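Local coordinates for protein major mite allergen Der p 23 (Dermatophagoides pteronyssinus, PDB 4ZCE) that is a major house dust mite allergen bound by IgE, a secreted peritrophin-like protein that does not bind chitin in vitro, at residues F14-P17 and H21-Y24. Sequence-based numbering, arbitrary orientation.
Sequences FADP and HKFY. With EDO (1,2-ethanediol), chain C.
Where the hairpin between F14 and Y24 opens out, D16 and K22 no longer bond backbone to backbone; a water bridges them instead, accepting from D16 N at 3.0 Å and donating to K22 O at 2.7 Å. Two residues back the pairing is regular: F14 and Y24 form an antiparallel hydrogen-bonded pair, with F14 N to Y24 O at 2.9 Å and Y24 N to F14 O at 2.8 Å, both close to straight and in the carbonyl planes. The F14 ring leads away from the partner strand to pack on F5 and P8. A15 faces F23 as a non-hydrogen-bonded pair, its small methyl turned away.

With CG anti to the backbone N (chi1 -180°), the D16 carboxylate rises alongside K22, with one flank against the ring of Y24. CG lies 3.9 Å from Y24 CE1, the two planes being 51° apart. A short acidic side chain suits this buried place because each oxygen has a donor: OD2 takes a hydrogen bond from H33 NE2, and OD1 one from K18 N in the turn and another from a second water, which also hydrogen-bonds Y24 OH. Y24 suits the place by having both a ring, stacked with F5 and H33 and with its edge toward A15 O, and that hydroxyl. K22 packs its CB 3.5 Å from D16 OD2, while its extended chain takes NZ out to hydrogen-bond ethanediol O1 (3.0 Å), leaving NZ 5.6 Å from D16 OD2: opposite charges near but not touching.

In this peritrophin-A domain, within the region important for IgE binding, strand 22-27 is central in a three-stranded antiparallel sheet. Strand 12-15 flanks it here; strand 30-35 pairs along its other edge, where F23 and K34 share backbone hydrogen bonding, while the buried F23 ring stacks on W42 of the small C-terminal hairpin.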
ATOM      1  N   PHE A  14       9.905   1.683   4.245  1.00 10.87           N
ATOM      2  CA  PHE A  14      10.371   2.992   4.689  1.00 14.18           C
ATOM      3  C   PHE A  14       9.685   4.139   3.991  1.00 13.67           C
ATOM      4  O   PHE A  14       9.332   4.073   2.818  1.00 12.14           O
ATOM      5  CB  PHE A  14      11.879   3.099   4.483  1.00 13.27           C
ATOM      6  CG  PHE A  14      12.636   2.003   5.165  1.00 14.61           C
ATOM      7  CD1 PHE A  14      12.958   2.107   6.500  1.00 20.32           C
ATOM      8  CD2 PHE A  14      12.977   0.849   4.485  1.00 13.54           C
ATOM      9  CE1 PHE A  14      13.633   1.086   7.132  1.00 23.76           C
ATOM     10  CE2 PHE A  14      13.648  -0.163   5.118  1.00 17.65           C
ATOM     11  CZ  PHE A  14      13.969  -0.047   6.439  1.00 15.20           C
ATOM     12  N   ALA A  15       9.500   5.211   4.740  1.00 14.20           N
ATOM     13  CA  ALA A  15       8.883   6.401   4.212  1.00 10.93           C
ATOM     14  C   ALA A  15       9.700   6.989   3.074  1.00 14.02           C
ATOM     15  O   ALA A  15      10.932   6.876   3.046  1.00 14.64           O
ATOM     16  CB  ALA A  15       8.732   7.420   5.304  1.00 13.98           C
ATOM     17  N   ASP A  16       8.990   7.626   2.150  1.00 12.63           N
ATOM     18  CA  ASP A  16       9.599   8.495   1.157  1.00 15.07           C
ATOM     19  C   ASP A  16       9.532   9.919   1.706  1.00 14.57           C
ATOM     20  O   ASP A  16       8.462  10.517   1.735  1.00 15.26           O
ATOM     21  CB  ASP A  16       8.849   8.396  -0.174  1.00 12.24           C
ATOM     22  CG  ASP A  16       9.449   9.277  -1.249  1.00 15.16           C
ATOM     23  OD1 ASP A  16      10.319  10.113  -0.922  1.00 15.76           O
ATOM     24  OD2 ASP A  16       9.046   9.149  -2.423  1.00 14.38           O
ATOM     25  N   PRO A  17      10.678  10.486   2.129  1.00 18.33           N
ATOM     26  CA  PRO A  17      10.653  11.840   2.699  1.00 21.69           C
ATOM     27  C   PRO A  17      10.189  12.936   1.725  1.00 17.63           C
ATOM     28  O   PRO A  17       9.884  14.045   2.176  1.00 24.12           O
ATOM     29  CB  PRO A  17      12.114  12.073   3.124  1.00 22.73           C
ATOM     30  CG  PRO A  17      12.911  11.020   2.434  1.00 27.77           C
ATOM     31  CD  PRO A  17      12.009   9.864   2.222  1.00 26.00           C
ATOM     32  N   HIS A  21       2.740  10.079  -0.209  1.00 11.66           N
ATOM     33  CA  HIS A  21       1.963   9.056  -0.907  1.00 12.06           C
ATOM     34  C   HIS A  21       2.826   7.888  -1.373  1.00 15.05           C
ATOM     35  O   HIS A  21       2.319   6.964  -2.005  1.00 18.74           O
ATOM     36  CB  HIS A  21       1.264   9.648  -2.128  1.00 14.00           C
ATOM     37  CG  HIS A  21       0.453  10.863  -1.816  1.00 15.00           C
ATOM     38  ND1 HIS A  21       0.889  12.135  -2.108  1.00 19.87           N
ATOM     39  CD2 HIS A  21      -0.754  10.997  -1.216  1.00 15.05           C
ATOM     40  CE1 HIS A  21      -0.024  13.010  -1.707  1.00 16.92           C
ATOM     41  NE2 HIS A  21      -1.021  12.345  -1.156  1.00 14.16           N
ATOM     42  N   LYS A  22       4.128   7.937  -1.097  1.00 10.76           N
ATOM     43  CA  LYS A  22       5.036   6.916  -1.613  1.00 12.15           C
ATOM     44  C   LYS A  22       5.842   6.317  -0.474  1.00 11.45           C
ATOM     45  O   LYS A  22       5.825   6.810   0.650  1.00 12.79           O
ATOM     46  CB  LYS A  22       5.959   7.506  -2.683  1.00 11.79           C
ATOM     47  CG  LYS A  22       5.188   8.061  -3.889  1.00 12.46           C
ATOM     48  CD  LYS A  22       6.121   8.502  -4.994  1.00 16.20           C
ATOM     49  CE  LYS A  22       5.351   9.057  -6.177  1.00 22.95           C
ATOM     50  NZ  LYS A  22       6.236   9.450  -7.287  1.00 30.26           N
ATOM     51  N   PHE A  23       6.530   5.224  -0.779  1.00  9.74           N
ATOM     52  CA  PHE A  23       7.403   4.569   0.187  1.00 12.45           C
ATOM     53  C   PHE A  23       8.404   3.688  -0.541  1.00 11.06           C
ATOM     54  O   PHE A  23       8.352   3.544  -1.763  1.00 11.46           O
ATOM     55  CB  PHE A  23       6.572   3.756   1.198  1.00 11.49           C
ATOM     56  CG  PHE A  23       5.719   2.665   0.584  1.00 10.98           C
ATOM     57  CD1 PHE A  23       4.515   2.964  -0.022  1.00 10.78           C
ATOM     58  CD2 PHE A  23       6.117   1.334   0.630  1.00 11.30           C
ATOM     59  CE1 PHE A  23       3.726   1.959  -0.573  1.00 11.51           C
ATOM     60  CE2 PHE A  23       5.306   0.330   0.085  1.00 12.08           C
ATOM     61  CZ  PHE A  23       4.123   0.653  -0.505  1.00 10.01           C
ATOM     62  N   TYR A  24       9.327   3.111   0.214  1.00 10.44           N
ATOM     63  CA  TYR A  24      10.331   2.224  -0.329  1.00 11.02           C
ATOM     64  C   TYR A  24      10.248   0.855   0.330  1.00 11.57           C
ATOM     65  O   TYR A  24      10.065   0.740   1.540  1.00 11.51           O
ATOM     66  CB  TYR A  24      11.736   2.804  -0.126  1.00  9.38           C
ATOM     67  CG  TYR A  24      12.003   4.048  -0.942  1.00 10.43           C
ATOM     68  CD1 TYR A  24      11.832   5.309  -0.387  1.00 13.55           C
ATOM     69  CD2 TYR A  24      12.428   3.964  -2.261  1.00 13.26           C
ATOM     70  CE1 TYR A  24      12.084   6.465  -1.126  1.00 13.03           C
ATOM     71  CE2 TYR A  24      12.687   5.108  -3.003  1.00 14.30           C
ATOM     72  CZ  TYR A  24      12.505   6.355  -2.431  1.00 12.59           C
ATOM     73  OH  TYR A  24      12.758   7.482  -3.192  1.00 18.12           O
TER
HETATM   74  C1  EDO C 101       6.829   5.834  -7.567  1.00 38.73           C
HETATM   75  O1  EDO C 101       7.725   6.913  -7.768  1.00 39.72           O
HETATM   76  C2  EDO C 101       5.945   5.924  -8.777  1.00 42.75           C
HETATM   77  O2  EDO C 101       5.820   4.603  -9.252  1.00 48.35           O
HETATM   78  O   HOH W   1       6.246   8.674   2.555  1.00 11.92           O
HETATM   79  O   HOH W   2      12.618   9.846  -2.296  1.00 24.81           O